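Local coordinates for cupin domain protein (Microcystis aeruginosa DIANCHI905, PDB 5ZBF) that binds an iron(II) ion and 4-hydroxyphenylpyruvic acid and is a cupin-superfamily isomerase with a role in making the Choi moiety of aeruginosins, at residues A[2-10]-A[173-184]. Sequence-based numbering, arbitrary orientation.
Sequences SEFFPVPKP and EEQCLEYGQIYY
With CG of F5 anti to its carbonyl carbon (chi1 -59°), the ring lies against Q175 and L177 of strand 173-177 and Y183 of strand 183-185. These edge strands belong to the C-terminal cupin domain of a bicupin, and the N-terminal segment closes over them. CB of Q175 lies over the centre of the F5 ring, 3.9 Å from its centroid, in a CH-pi contact. The Q175 chain runs on extended past the ring, its amide turned 33° from the ring plane. L177 CD1 and Y183 CB pack obliquely against the ring. E173 OE2 meets the ring edge near its plane, 3.5 Å from F5 CD2. The same oxygen accepts a hydrogen bond from S2 OG at 2.7 Å through its syn lone pair. S2 OG in turn accepts one from the backbone N of F5, an ST motif; the hydroxyl thus links the F5 backbone to the E173 carboxylate. E173 OE1 accepts a hydrogen bond from a water that in turn accepts one from F4 N. Y184 N hydrogen-bonds to F4 O, joining the segment to strand 183-185. The Y184 hydroxyl hydrogen-bonds with E156 OE2. Further along, the P6 ring crosses the I182 side chain at about a right angle, with P6 CG 3.7 Å from I182 CG1.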
ATOM      1  N   SER A   2     -17.656  -1.605   5.118  1.00 31.40           N
ATOM      2  CA  SER A   2     -17.863  -3.087   5.071  1.00 29.46           C
ATOM      3  C   SER A   2     -16.521  -3.803   5.121  1.00 26.96           C
ATOM      4  O   SER A   2     -15.483  -3.173   4.989  1.00 28.48           O
ATOM      5  CB  SER A   2     -18.592  -3.476   3.788  1.00 29.43           C
ATOM      6  OG  SER A   2     -17.755  -3.300   2.651  1.00 27.91           O
ATOM      7  N   GLU A   3     -16.544  -5.121   5.286  1.00 24.97           N
ATOM      8  CA  GLU A   3     -15.304  -5.892   5.285  1.00 26.09           C
ATOM      9  C   GLU A   3     -14.513  -5.635   4.000  1.00 23.49           C
ATOM     10  O   GLU A   3     -13.315  -5.397   4.049  1.00 24.30           O
ATOM     11  CB  GLU A   3     -15.569  -7.395   5.430  1.00 29.09           C
ATOM     12  CG  GLU A   3     -14.289  -8.228   5.464  1.00 32.86           C
ATOM     13  CD  GLU A   3     -14.534  -9.721   5.559  1.00 43.66           C
ATOM     14  OE1 GLU A   3     -15.601 -10.191   5.105  1.00 40.70           O
ATOM     15  OE2 GLU A   3     -13.645 -10.431   6.083  1.00 53.10           O
ATOM     16  N   PHE A   4     -15.190  -5.703   2.855  1.00 24.37           N
ATOM     17  CA  PHE A   4     -14.511  -5.589   1.560  1.00 23.44           C
ATOM     18  C   PHE A   4     -14.187  -4.158   1.147  1.00 21.94           C
ATOM     19  O   PHE A   4     -13.263  -3.936   0.361  1.00 22.10           O
ATOM     20  CB  PHE A   4     -15.343  -6.229   0.445  1.00 23.57           C
ATOM     21  CG  PHE A   4     -15.702  -7.667   0.682  1.00 23.53           C
ATOM     22  CD1 PHE A   4     -14.798  -8.563   1.258  1.00 25.60           C
ATOM     23  CD2 PHE A   4     -16.939  -8.144   0.272  1.00 24.83           C
ATOM     24  CE1 PHE A   4     -15.141  -9.892   1.450  1.00 26.41           C
ATOM     25  CE2 PHE A   4     -17.284  -9.475   0.454  1.00 29.41           C
ATOM     26  CZ  PHE A   4     -16.383 -10.351   1.042  1.00 28.24           C
ATOM     27  N   PHE A   5     -14.949  -3.196   1.661  1.00 22.75           N
ATOM     28  CA  PHE A   5     -14.696  -1.781   1.408  1.00 23.16           C
ATOM     29  C   PHE A   5     -14.676  -1.047   2.748  1.00 23.16           C
ATOM     30  O   PHE A   5     -15.629  -0.356   3.116  1.00 24.74           O
ATOM     31  CB  PHE A   5     -15.740  -1.206   0.460  1.00 24.89           C
ATOM     32  CG  PHE A   5     -15.771  -1.900  -0.868  1.00 25.01           C
ATOM     33  CD1 PHE A   5     -14.804  -1.625  -1.830  1.00 21.38           C
ATOM     34  CD2 PHE A   5     -16.722  -2.872  -1.132  1.00 25.36           C
ATOM     35  CE1 PHE A   5     -14.810  -2.282  -3.054  1.00 25.35           C
ATOM     36  CE2 PHE A   5     -16.732  -3.532  -2.360  1.00 26.58           C
ATOM     37  CZ  PHE A   5     -15.780  -3.230  -3.312  1.00 23.60           C
ATOM     38  N   PRO A   6     -13.579  -1.221   3.490  1.00 23.21           N
ATOM     39  CA  PRO A   6     -13.559  -0.729   4.871  1.00 22.21           C
ATOM     40  C   PRO A   6     -13.576   0.796   4.995  1.00 22.20           C
ATOM     41  O   PRO A   6     -12.942   1.505   4.202  1.00 22.52           O
ATOM     42  CB  PRO A   6     -12.267  -1.319   5.441  1.00 24.07           C
ATOM     43  CG  PRO A   6     -11.414  -1.641   4.268  1.00 23.59           C
ATOM     44  CD  PRO A   6     -12.361  -1.986   3.149  1.00 23.82           C
ATOM     45  N   VAL A   7     -14.312   1.281   5.989  1.00 23.41           N
ATOM     46  CA  VAL A   7     -14.364   2.700   6.314  1.00 25.28           C
ATOM     47  C   VAL A   7     -13.184   3.037   7.232  1.00 23.38           C
ATOM     48  O   VAL A   7     -12.999   2.372   8.251  1.00 25.10           O
ATOM     49  CB  VAL A   7     -15.693   3.039   7.012  1.00 28.66           C
ATOM     50  CG1 VAL A   7     -15.725   4.503   7.424  1.00 31.23           C
ATOM     51  CG2 VAL A   7     -16.881   2.699   6.117  1.00 29.89           C
ATOM     52  N   PRO A   8     -12.374   4.060   6.875  1.00 22.36           N
ATOM     53  CA  PRO A   8     -11.223   4.386   7.711  1.00 22.23           C
ATOM     54  C   PRO A   8     -11.613   5.168   8.958  1.00 22.73           C
ATOM     55  O   PRO A   8     -12.650   5.830   8.981  1.00 25.56           O
ATOM     56  CB  PRO A   8     -10.353   5.244   6.796  1.00 22.22           C
ATOM     57  CG  PRO A   8     -11.303   5.891   5.861  1.00 24.66           C
ATOM     58  CD  PRO A   8     -12.435   4.913   5.675  1.00 24.33           C
ATOM     59  N   LYS A   9     -10.764   5.066   9.978  1.00 23.26           N
ATOM     60  CA  LYS A   9     -10.849   5.872  11.183  1.00 24.00           C
ATOM     61  C   LYS A   9      -9.750   6.939  11.105  1.00 21.26           C
ATOM     62  O   LYS A   9      -8.588   6.598  10.895  1.00 22.90           O
ATOM     63  CB  LYS A   9     -10.604   4.987  12.417  1.00 26.38           C
ATOM     64  CG  LYS A   9     -11.689   3.958  12.663  1.00 36.36           C
ATOM     65  CD  LYS A   9     -11.430   3.182  13.937  1.00 44.05           C
ATOM     66  N   PRO A  10     -10.101   8.230  11.261  1.00 19.42           N
ATOM     67  CA  PRO A  10      -9.085   9.287  11.217  1.00 18.92           C
ATOM     68  C   PRO A  10      -8.412   9.487  12.569  1.00 18.53           C
ATOM     69  O   PRO A  10      -9.098   9.653  13.570  1.00 18.83           O
ATOM     70  CB  PRO A  10      -9.897  10.540  10.869  1.00 20.56           C
ATOM     71  CG  PRO A  10     -11.244  10.267  11.414  1.00 24.71           C
ATOM     72  CD  PRO A  10     -11.459   8.784  11.369  1.00 22.97           C
ATOM     73  N   GLU A 173     -20.596  -7.865  -3.598  1.00 27.00           N
ATOM     74  CA  GLU A 173     -20.640  -6.460  -3.200  1.00 28.51           C
ATOM     75  C   GLU A 173     -19.899  -5.622  -4.253  1.00 27.88           C
ATOM     76  O   GLU A 173     -18.852  -6.042  -4.728  1.00 30.25           O
ATOM     77  CB  GLU A 173     -19.948  -6.317  -1.835  1.00 31.43           C
ATOM     78  CG  GLU A 173     -20.526  -5.239  -0.960  1.00 32.83           C
ATOM     79  CD  GLU A 173     -19.819  -5.112   0.375  1.00 29.60           C
ATOM     80  OE1 GLU A 173     -19.620  -6.124   1.078  1.00 31.02           O
ATOM     81  OE2 GLU A 173     -19.486  -3.982   0.736  1.00 34.35           O
ATOM     82  N   GLU A 174     -20.421  -4.439  -4.588  1.00 29.40           N
ATOM     83  CA  GLU A 174     -19.826  -3.567  -5.606  1.00 32.57           C
ATOM     84  C   GLU A 174     -19.762  -2.098  -5.164  1.00 31.45           C
ATOM     85  O   GLU A 174     -20.690  -1.597  -4.544  1.00 39.22           O
ATOM     86  CB  GLU A 174     -20.639  -3.677  -6.896  1.00 40.82           C
ATOM     87  CG  GLU A 174     -19.903  -3.259  -8.160  1.00 44.84           C
ATOM     88  CD  GLU A 174     -20.534  -3.855  -9.405  1.00 52.94           C
ATOM     89  OE1 GLU A 174     -19.794  -4.383 -10.259  1.00 59.27           O
ATOM     90  OE2 GLU A 174     -21.777  -3.819  -9.516  1.00 58.15           O
ATOM     91  N   GLN A 175     -18.656  -1.427  -5.487  1.00 31.48           N
ATOM     92  CA  GLN A 175     -18.473  -0.003  -5.218  1.00 30.79           C
ATOM     93  C   GLN A 175     -17.569   0.657  -6.259  1.00 27.16           C
ATOM     94  O   GLN A 175     -16.683   0.009  -6.827  1.00 31.33           O
ATOM     95  CB  GLN A 175     -17.821   0.181  -3.848  1.00 33.02           C
ATOM     96  CG  GLN A 175     -18.796   0.446  -2.719  1.00 43.36           C
ATOM     97  CD  GLN A 175     -18.100   0.860  -1.437  1.00 42.65           C
ATOM     98  OE1 GLN A 175     -18.354   0.296  -0.380  1.00 45.27           O
ATOM     99  NE2 GLN A 175     -17.214   1.850  -1.527  1.00 42.30           N
ATOM    100  N   CYS A 176     -17.788   1.953  -6.490  1.00 26.58           N
ATOM    101  CA  CYS A 176     -16.842   2.772  -7.236  1.00 28.17           C
ATOM    102  C   CYS A 176     -15.837   3.342  -6.250  1.00 27.39           C
ATOM    103  O   CYS A 176     -16.219   3.913  -5.228  1.00 41.28           O
ATOM    104  CB  CYS A 176     -17.541   3.893  -8.001  1.00 35.30           C
ATOM    105  SG  CYS A 176     -18.330   3.300  -9.510  1.00 50.06           S
ATOM    106  N   LEU A 177     -14.562   3.169  -6.561  1.00 25.38           N
ATOM    107  CA  LEU A 177     -13.472   3.607  -5.704  1.00 25.03           C
ATOM    108  C   LEU A 177     -12.805   4.826  -6.290  1.00 22.86           C
ATOM    109  O   LEU A 177     -12.669   4.941  -7.504  1.00 23.93           O
ATOM    110  CB  LEU A 177     -12.426   2.499  -5.569  1.00 29.51           C
ATOM    111  CG  LEU A 177     -12.321   1.708  -4.266  1.00 39.60           C
ATOM    112  CD1 LEU A 177     -13.671   1.466  -3.610  1.00 42.04           C
ATOM    113  CD2 LEU A 177     -11.599   0.400  -4.545  1.00 43.36           C
ATOM    114  N   GLU A 178     -12.384   5.728  -5.403  1.00 24.35           N
ATOM    115  CA  GLU A 178     -11.525   6.847  -5.750  1.00 25.06           C
ATOM    116  C   GLU A 178     -10.384   6.876  -4.735  1.00 23.90           C
ATOM    117  O   GLU A 178     -10.436   6.184  -3.705  1.00 22.03           O
ATOM    118  CB  GLU A 178     -12.302   8.169  -5.719  1.00 28.22           C
ATOM    119  CG  GLU A 178     -13.441   8.246  -6.727  1.00 28.77           C
ATOM    120  CD  GLU A 178     -14.122   9.591  -6.734  1.00 36.06           C
ATOM    121  OE1 GLU A 178     -14.154  10.259  -5.678  1.00 43.23           O
ATOM    122  OE2 GLU A 178     -14.632   9.981  -7.804  1.00 48.01           O
ATOM    123  N   TYR A 179      -9.351   7.656  -5.015  1.00 23.02           N
ATOM    124  CA  TYR A 179      -8.274   7.813  -4.047  1.00 22.10           C
ATOM    125  C   TYR A 179      -8.848   8.234  -2.686  1.00 19.94           C
ATOM    126  O   TYR A 179      -9.736   9.078  -2.607  1.00 22.35           O
ATOM    127  CB  TYR A 179      -7.196   8.792  -4.510  1.00 25.84           C
ATOM    128  CG  TYR A 179      -6.185   8.975  -3.410  1.00 22.25           C
ATOM    129  CD1 TYR A 179      -5.242   7.991  -3.144  1.00 25.30           C
ATOM    130  CD2 TYR A 179      -6.240  10.083  -2.571  1.00 27.32           C
ATOM    131  CE1 TYR A 179      -4.344   8.124  -2.106  1.00 23.63           C
ATOM    132  CE2 TYR A 179      -5.356  10.220  -1.525  1.00 27.43           C
ATOM    133  CZ  TYR A 179      -4.411   9.238  -1.299  1.00 24.96           C
ATOM    134  OH  TYR A 179      -3.535   9.369  -0.256  1.00 28.89           O
ATOM    135  N   GLY A 180      -8.333   7.615  -1.628  1.00 20.58           N
ATOM    136  CA  GLY A 180      -8.857   7.796  -0.280  1.00 20.91           C
ATOM    137  C   GLY A 180      -9.642   6.618   0.262  1.00 20.70           C
ATOM    138  O   GLY A 180      -9.931   6.558   1.460  1.00 24.10           O
ATOM    139  N   GLN A 181     -10.008   5.696  -0.629  1.00 21.11           N
ATOM    140  CA  GLN A 181     -10.721   4.477  -0.288  1.00 21.93           C
ATOM    141  C   GLN A 181      -9.829   3.302  -0.642  1.00 19.96           C
ATOM    142  O   GLN A 181      -8.903   3.447  -1.437  1.00 20.07           O
ATOM    143  CB  GLN A 181     -12.016   4.364  -1.088  1.00 23.69           C
ATOM    144  CG  GLN A 181     -12.956   5.542  -0.940  1.00 25.55           C
ATOM    145  CD  GLN A 181     -14.131   5.468  -1.897  1.00 29.36           C
ATOM    146  OE1 GLN A 181     -14.018   5.847  -3.056  1.00 32.57           O
ATOM    147  NE2 GLN A 181     -15.270   4.993  -1.408  1.00 36.39           N
ATOM    148  N   ILE A 182     -10.094   2.149  -0.041  1.00 20.26           N
ATOM    149  CA  ILE A 182      -9.434   0.898  -0.437  1.00 18.48           C
ATOM    150  C   ILE A 182     -10.442  -0.228  -0.627  1.00 20.46           C
ATOM    151  O   ILE A 182     -11.591  -0.148  -0.180  1.00 21.25           O
ATOM    152  CB  ILE A 182      -8.352   0.429   0.578  1.00 19.68           C
ATOM    153  CG1 ILE A 182      -8.980  -0.157   1.861  1.00 18.93           C
ATOM    154  CG2 ILE A 182      -7.386   1.556   0.914  1.00 18.93           C
ATOM    155  CD1 ILE A 182      -7.952  -0.613   2.876  1.00 20.65           C
ATOM    156  N   TYR A 183     -10.003  -1.284  -1.305  1.00 19.47           N
ATOM    157  CA  TYR A 183     -10.724  -2.544  -1.253  1.00 19.72           C
ATOM    158  C   TYR A 183      -9.862  -3.566  -0.527  1.00 16.97           C
ATOM    159  O   TYR A 183      -8.624  -3.487  -0.541  1.00 19.77           O
ATOM    160  CB  TYR A 183     -11.154  -3.044  -2.646  1.00 21.74           C
ATOM    161  CG  TYR A 183     -10.021  -3.485  -3.541  1.00 21.85           C
ATOM    162  CD1 TYR A 183      -9.472  -4.759  -3.435  1.00 21.70           C
ATOM    163  CD2 TYR A 183      -9.482  -2.621  -4.481  1.00 21.55           C
ATOM    164  CE1 TYR A 183      -8.413  -5.157  -4.248  1.00 22.97           C
ATOM    165  CE2 TYR A 183      -8.440  -3.010  -5.309  1.00 22.65           C
ATOM    166  CZ  TYR A 183      -7.901  -4.275  -5.190  1.00 23.22           C
ATOM    167  OH  TYR A 183      -6.859  -4.640  -6.014  1.00 28.20           O
ATOM    168  N   TYR A 184     -10.536  -4.526   0.085  1.00 20.14           N
ATOM    169  CA  TYR A 184      -9.888  -5.652   0.732  1.00 21.62           C
ATOM    170  C   TYR A 184     -10.562  -6.932   0.258  1.00 22.46           C
ATOM    171  O   TYR A 184     -11.763  -7.110   0.449  1.00 22.37           O
ATOM    172  CB  TYR A 184      -9.998  -5.526   2.252  1.00 23.82           C
ATOM    173  CG  TYR A 184      -9.598  -6.786   2.983  1.00 24.45           C
ATOM    174  CD1 TYR A 184      -8.367  -7.383   2.744  1.00 27.37           C
ATOM    175  CD2 TYR A 184     -10.454  -7.385   3.912  1.00 26.32           C
ATOM    176  CE1 TYR A 184      -7.990  -8.541   3.411  1.00 26.98           C
ATOM    177  CE2 TYR A 184     -10.081  -8.539   4.584  1.00 27.20           C
ATOM    178  CZ  TYR A 184      -8.849  -9.114   4.326  1.00 27.97           C
ATOM    179  OH  TYR A 184      -8.463 -10.271   4.975  1.00 32.67           O
TER
HETATM  180  O   HOH W   1     -18.102  -6.841   3.106  1.00 26.92           O
HETATM  181  O   HOH W   2     -17.666   1.344   2.149  1.00 42.39           O
HETATM  182  O   HOH W   3     -12.611   1.790   1.572  1.00 23.66           O